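Local coordinates for protein transmembrane oligosaccharyl transferase (PDB 3WAJ) that is an archaeal membrane-embedded transferase of the STT3/AglB family, whose multi-helix membrane region belongs to the GT-C clan and carries a bound zinc ion, at residues A[196-199]-A[200-204]; A[248-251]-A[252-256]. One frame throughout, in Å; residues are numbered along the deposited sequence.

Contact 1 (A[196-199]-A[200-204]); sequences RQMA and YPVIA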
ATOM      1  N   ARG A 196      -8.577 -34.127 -26.438  1.00 92.42           N
ATOM      2  CA  ARG A 196      -7.488 -34.442 -25.523  1.00 91.06           C
ATOM      3  C   ARG A 196      -6.433 -33.395 -25.775  1.00 85.88           C
ATOM      4  O   ARG A 196      -5.755 -32.938 -24.858  1.00 80.11           O
ATOM      5  CB  ARG A 196      -6.915 -35.826 -25.818  1.00101.13           C
ATOM      6  CG  ARG A 196      -5.507 -36.066 -25.274  1.00107.57           C
ATOM      7  CD  ARG A 196      -5.190 -37.560 -25.240  1.00117.82           C
ATOM      8  NE  ARG A 196      -4.222 -37.975 -26.257  1.00124.14           N
ATOM      9  CZ  ARG A 196      -4.508 -38.160 -27.545  1.00126.46           C
ATOM     10  NH1 ARG A 196      -5.738 -37.951 -27.995  1.00126.22           N
ATOM     11  NH2 ARG A 196      -3.559 -38.543 -28.388  1.00127.47           N
ATOM     12  N   GLN A 197      -6.311 -33.027 -27.047  1.00 86.34           N
ATOM     13  CA  GLN A 197      -5.446 -31.946 -27.473  1.00 84.21           C
ATOM     14  C   GLN A 197      -6.123 -30.589 -27.240  1.00 79.93           C
ATOM     15  O   GLN A 197      -5.454 -29.565 -27.159  1.00 77.44           O
ATOM     16  CB  GLN A 197      -5.085 -32.124 -28.950  1.00 86.94           C
ATOM     17  CG  GLN A 197      -4.219 -33.337 -29.230  1.00 90.11           C
ATOM     18  CD  GLN A 197      -2.768 -33.118 -28.837  1.00 91.37           C
ATOM     19  OE1 GLN A 197      -2.284 -33.668 -27.847  1.00 93.20           O
ATOM     20  NE2 GLN A 197      -2.065 -32.308 -29.618  1.00 90.45           N
ATOM     21  N   MET A 198      -7.452 -30.595 -27.139  1.00 76.19           N
ATOM     22  CA  MET A 198      -8.228 -29.391 -26.848  1.00 73.13           C
ATOM     23  C   MET A 198      -7.984 -28.963 -25.401  1.00 77.20           C
ATOM     24  O   MET A 198      -8.182 -27.799 -25.032  1.00 71.29           O
ATOM     25  CB  MET A 198      -9.721 -29.675 -27.047  1.00 74.50           C
ATOM     26  CG  MET A 198     -10.599 -28.444 -27.260  1.00 75.27           C
ATOM     27  SD  MET A 198     -10.225 -27.604 -28.818  1.00 91.21           S
ATOM     28  CE  MET A 198     -11.772 -26.751 -29.116  1.00 72.93           C
ATOM     29  N   ALA A 199      -7.553 -29.917 -24.582  1.00 82.06           N
ATOM     30  CA  ALA A 199      -7.321 -29.658 -23.170  1.00 79.77           C
ATOM     31  C   ALA A 199      -6.175 -28.674 -22.996  1.00 77.44           C
ATOM     32  O   ALA A 199      -6.203 -27.839 -22.084  1.00 72.67           O
ATOM     33  CB  ALA A 199      -7.035 -30.949 -22.423  1.00 72.98           C
ATOM     34  N   TYR A 200      -5.175 -28.771 -23.867  1.00 69.90           N
ATOM     35  CA  TYR A 200      -3.978 -27.950 -23.713  1.00 73.12           C
ATOM     36  C   TYR A 200      -4.245 -26.431 -23.890  1.00 82.11           C
ATOM     37  O   TYR A 200      -3.829 -25.631 -23.047  1.00 73.19           O
ATOM     38  CB  TYR A 200      -2.819 -28.474 -24.580  1.00 79.13           C
ATOM     39  CG  TYR A 200      -2.417 -29.912 -24.270  1.00 88.72           C
ATOM     40  CD1 TYR A 200      -1.284 -30.192 -23.516  1.00 88.69           C
ATOM     41  CD2 TYR A 200      -3.166 -30.992 -24.738  1.00 93.49           C
ATOM     42  CE1 TYR A 200      -0.905 -31.503 -23.234  1.00 89.49           C
ATOM     43  CE2 TYR A 200      -2.795 -32.306 -24.452  1.00 93.23           C
ATOM     44  CZ  TYR A 200      -1.666 -32.551 -23.699  1.00 91.20           C
ATOM     45  OH  TYR A 200      -1.299 -33.843 -23.416  1.00 96.72           O
ATOM     46  N   PRO A 201      -4.951 -26.025 -24.970  1.00 83.34           N
ATOM     47  CA  PRO A 201      -5.298 -24.596 -25.020  1.00 78.26           C
ATOM     48  C   PRO A 201      -6.340 -24.176 -23.979  1.00 71.76           C
ATOM     49  O   PRO A 201      -6.214 -23.075 -23.445  1.00 70.14           O
ATOM     50  CB  PRO A 201      -5.852 -24.413 -26.443  1.00 75.86           C
ATOM     51  CG  PRO A 201      -6.256 -25.786 -26.883  1.00 73.59           C
ATOM     52  CD  PRO A 201      -5.258 -26.700 -26.244  1.00 77.05           C
ATOM     53  N   VAL A 202      -7.340 -25.019 -23.712  1.00 70.22           N
ATOM     54  CA  VAL A 202      -8.347 -24.746 -22.675  1.00 73.24           C
ATOM     55  C   VAL A 202      -7.704 -24.415 -21.315  1.00 73.13           C
ATOM     56  O   VAL A 202      -8.143 -23.494 -20.612  1.00 73.55           O
ATOM     57  CB  VAL A 202      -9.378 -25.907 -22.550  1.00 54.95           C
ATOM     58  CG1 VAL A 202     -10.193 -25.797 -21.263  1.00 52.13           C
ATOM     59  CG2 VAL A 202     -10.309 -25.920 -23.757  1.00 56.27           C
ATOM     60  N   ILE A 203      -6.657 -25.160 -20.967  1.00 68.10           N
ATOM     61  CA  ILE A 203      -5.893 -24.896 -19.753  1.00 67.39           C
ATOM     62  C   ILE A 203      -5.240 -23.514 -19.824  1.00 62.32           C
ATOM     63  O   ILE A 203      -5.329 -22.721 -18.881  1.00 55.07           O
ATOM     64  CB  ILE A 203      -4.792 -25.966 -19.521  1.00 57.65           C
ATOM     65  CG1 ILE A 203      -5.408 -27.324 -19.168  1.00 62.84           C
ATOM     66  CG2 ILE A 203      -3.806 -25.517 -18.445  1.00 54.21           C
ATOM     67  CD1 ILE A 203      -6.468 -27.265 -18.099  1.00 64.67           C
ATOM     68  N   ALA A 204      -4.582 -23.235 -20.947  1.00 55.94           N
ATOM     69  CA  ALA A 204      -3.883 -21.968 -21.134  1.00 54.84           C
ATOM     70  C   ALA A 204      -4.863 -20.794 -21.037  1.00 52.63           C
ATOM     71  O   ALA A 204      -4.553 -19.755 -20.451  1.00 50.73           O
ATOM     72  CB  ALA A 204      -3.167 -21.953 -22.464  1.00 57.37           C
TER

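Contact 2 (A[248-251]-A[252-256]); sequences LVAV and VTFAV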
ATOM      1  N   LEU A 248      -4.810 -21.010 -34.162  1.00 66.98           N
ATOM      2  CA  LEU A 248      -5.991 -21.741 -33.688  1.00 68.19           C
ATOM      3  C   LEU A 248      -5.967 -21.901 -32.158  1.00 64.28           C
ATOM      4  O   LEU A 248      -6.979 -21.682 -31.477  1.00 60.60           O
ATOM      5  CB  LEU A 248      -6.140 -23.097 -34.401  1.00 69.25           C
ATOM      6  CG  LEU A 248      -6.798 -23.086 -35.791  1.00 71.50           C
ATOM      7  CD1 LEU A 248      -6.721 -24.461 -36.483  1.00 66.70           C
ATOM      8  CD2 LEU A 248      -8.250 -22.604 -35.706  1.00 69.19           C
ATOM      9  N   VAL A 249      -4.799 -22.257 -31.630  1.00 55.45           N
ATOM     10  CA  VAL A 249      -4.586 -22.333 -30.195  1.00 55.91           C
ATOM     11  C   VAL A 249      -4.936 -21.014 -29.502  1.00 59.78           C
ATOM     12  O   VAL A 249      -5.611 -20.997 -28.460  1.00 59.41           O
ATOM     13  CB  VAL A 249      -3.129 -22.699 -29.897  1.00 56.91           C
ATOM     14  CG1 VAL A 249      -2.777 -22.413 -28.433  1.00 57.83           C
ATOM     15  CG2 VAL A 249      -2.893 -24.149 -30.227  1.00 57.14           C
ATOM     16  N   ALA A 250      -4.471 -19.912 -30.089  1.00 55.18           N
ATOM     17  CA  ALA A 250      -4.755 -18.590 -29.555  1.00 48.12           C
ATOM     18  C   ALA A 250      -6.258 -18.330 -29.595  1.00 47.24           C
ATOM     19  O   ALA A 250      -6.812 -17.779 -28.649  1.00 50.13           O
ATOM     20  CB  ALA A 250      -3.989 -17.525 -30.318  1.00 43.94           C
ATOM     21  N   VAL A 251      -6.917 -18.732 -30.684  1.00 47.35           N
ATOM     22  CA  VAL A 251      -8.368 -18.589 -30.778  1.00 48.98           C
ATOM     23  C   VAL A 251      -9.053 -19.263 -29.588  1.00 57.69           C
ATOM     24  O   VAL A 251      -9.880 -18.647 -28.918  1.00 60.59           O
ATOM     25  CB  VAL A 251      -8.931 -19.131 -32.108  1.00 47.95           C
ATOM     26  CG1 VAL A 251     -10.439 -19.302 -32.013  1.00 36.53           C
ATOM     27  CG2 VAL A 251      -8.585 -18.188 -33.266  1.00 51.90           C
ATOM     28  N   VAL A 252      -8.678 -20.509 -29.309  1.00 61.17           N
ATOM     29  CA  VAL A 252      -9.259 -21.265 -28.200  1.00 59.50           C
ATOM     30  C   VAL A 252      -8.925 -20.623 -26.855  1.00 59.92           C
ATOM     31  O   VAL A 252      -9.822 -20.365 -26.039  1.00 57.48           O
ATOM     32  CB  VAL A 252      -8.814 -22.753 -28.215  1.00 50.57           C
ATOM     33  CG1 VAL A 252      -9.349 -23.504 -26.988  1.00 48.46           C
ATOM     34  CG2 VAL A 252      -9.283 -23.436 -29.497  1.00 45.20           C
ATOM     35  N   THR A 253      -7.637 -20.360 -26.641  1.00 59.03           N
ATOM     36  CA  THR A 253      -7.138 -19.729 -25.413  1.00 59.27           C
ATOM     37  C   THR A 253      -7.874 -18.419 -25.072  1.00 58.53           C
ATOM     38  O   THR A 253      -8.423 -18.251 -23.968  1.00 56.65           O
ATOM     39  CB  THR A 253      -5.632 -19.438 -25.538  1.00 56.35           C
ATOM     40  OG1 THR A 253      -4.923 -20.660 -25.784  1.00 57.27           O
ATOM     41  CG2 THR A 253      -5.091 -18.787 -24.279  1.00 56.54           C
ATOM     42  N   PHE A 254      -7.884 -17.497 -26.023  1.00 54.21           N
ATOM     43  CA  PHE A 254      -8.562 -16.224 -25.826  1.00 58.41           C
ATOM     44  C   PHE A 254     -10.068 -16.413 -25.667  1.00 58.36           C
ATOM     45  O   PHE A 254     -10.692 -15.718 -24.873  1.00 59.65           O
ATOM     46  CB  PHE A 254      -8.219 -15.250 -26.961  1.00 55.35           C
ATOM     47  CG  PHE A 254      -6.832 -14.684 -26.860  1.00 56.83           C
ATOM     48  CD1 PHE A 254      -6.373 -14.158 -25.654  1.00 53.66           C
ATOM     49  CD2 PHE A 254      -5.979 -14.685 -27.958  1.00 57.17           C
ATOM     50  CE1 PHE A 254      -5.089 -13.626 -25.544  1.00 56.68           C
ATOM     51  CE2 PHE A 254      -4.685 -14.159 -27.858  1.00 57.30           C
ATOM     52  CZ  PHE A 254      -4.243 -13.627 -26.649  1.00 60.11           C
ATOM     53  N   ALA A 255     -10.645 -17.361 -26.403  1.00 52.35           N
ATOM     54  CA  ALA A 255     -12.062 -17.673 -26.225  1.00 51.93           C
ATOM     55  C   ALA A 255     -12.342 -18.147 -24.796  1.00 51.79           C
ATOM     56  O   ALA A 255     -13.274 -17.664 -24.137  1.00 53.35           O
ATOM     57  CB  ALA A 255     -12.531 -18.711 -27.246  1.00 49.55           C
ATOM     58  N   VAL A 256     -11.531 -19.084 -24.314  1.00 48.78           N
ATOM     59  CA  VAL A 256     -11.738 -19.628 -22.980  1.00 49.86           C
ATOM     60  C   VAL A 256     -11.557 -18.548 -21.916  1.00 51.12           C
ATOM     61  O   VAL A 256     -12.377 -18.434 -21.012  1.00 52.50           O
ATOM     62  CB  VAL A 256     -10.833 -20.852 -22.711  1.00 54.05           C
ATOM     63  CG1 VAL A 256     -10.852 -21.236 -21.231  1.00 52.98           C
ATOM     64  CG2 VAL A 256     -11.273 -22.036 -23.578  1.00 53.52           C
TER

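Contact 1 (A[196-199]-A[200-204])
The Tyr200 ring turns its edge to the chain that leads into it: the carbonyl oxygens of Arg196 and Gln197 both lie close to the ring plane, and Arg196 O reaches CE2 at 3.1 Å. The Gln197 amide comes in well off the ring plane, OE1 standing 3.7 Å from Tyr200 CE2, with amide and ring planes turned 50° apart. What is being built here is the first turn of helix 199-214 in the membrane region of the STT3 family, where a loop winds into a helix. Tyr200 CG is placed beside its own backbone N and anti to the carbonyl carbon (chi1 -59°), which carries the ring back alongside the incoming loop, edge first. Gln197 is buried and bends at its second torsion, so although its side chain starts away from the helix, its amide end returns to the tyrosine.

Pro201 shapes the backbone bonding. With no N-H to give, it sets its ring carbon CD 3.0 Å from Gln197 O, the position where a helical donor would otherwise arrive. That oxygen instead takes a weak bond from Tyr200 N at 3.4 Å and a hydrogen bond from the indole NE1 of Trp184. Regular helical bonding takes over one residue later: Val202 N donates to Met198 O over 3.2 Å, and Ile203 N to Ala199 O over 2.9 Å with an N-H...O angle of 156°. Outside the turn, Tyr200 packs on Leu179 of helix 163-181, while Pro201 touches helix 243-261. Branched side chains crowd the same two carbonyls, Val202 CG2 lying 3.1 Å from Met198 O and Ile203 CG1 3.1 Å from Ala199 O.

Contact 2 (A[248-251]-A[252-256])
From Leu248 to Ala255 the chain is an unbroken alpha-helical run, each N-H of Val252, Thr253, Phe254 and Ala255 bonding to the carbonyl four residues earlier, as in Thr253 N to Val249 O at 2.8 Å and 172°. Thr253 adds a second link to that oxygen. Its OG1 stands beside its own backbone N (chi1 -59°), which brings the hydroxyl over the preceding turn to donate to Val249 O at 2.8 Å. The two donors come from different directions: the N-H points nearly straight down the carbonyl bond, whereas OG1 sits 46° above the carbonyl plane. Two bonds thus grip one backbone oxygen, giving a buried threonine hydroxyl a partner within its own helix. Val249 CG1 approaches the same hydroxyl, 3.8 Å from Thr253 OG1.

One residue on, the Phe254 ring leans back along the helix, its CD2 meeting Ala250 CB at 4.2 Å; the same ring atom lies 3.3 Å from Ala250 O, on an oblique line to the ring. This is a middle stretch of helix 243-261, packed from several directions. Phe254 fits among Ala222, Ile225 and Leu226 of helix 221-234 and also touches Ser287 of helix 278-303, Ala250 and Val251 rest on Ala291 of that helix, and Thr253 faces Ile208 of helix 199-214.

In the fold
Contact 1 comes first along the chain and contact 2 follows, yet their centres lie only about 9 Å apart, because helices 199-214 and 243-261 pack side by side. The join is van der Waals: Pro201 CB meets Val252 CG1 at 3.7 Å, and Ala204 C lies 3.8 Å from Thr253 CG2. Trp184 ties the two further, touching Met198 and Pro201 of contact 1 and Leu248, Val249 and Val252 of contact 2. Neither supplies a ligand to the zinc ion, held by Asp47, Asp161 and His163. Helix 163-181 links the metal site to contact 1 alone, and only indirectly: His163 stands at its start, and Leu179, near its end, lies against Tyr200.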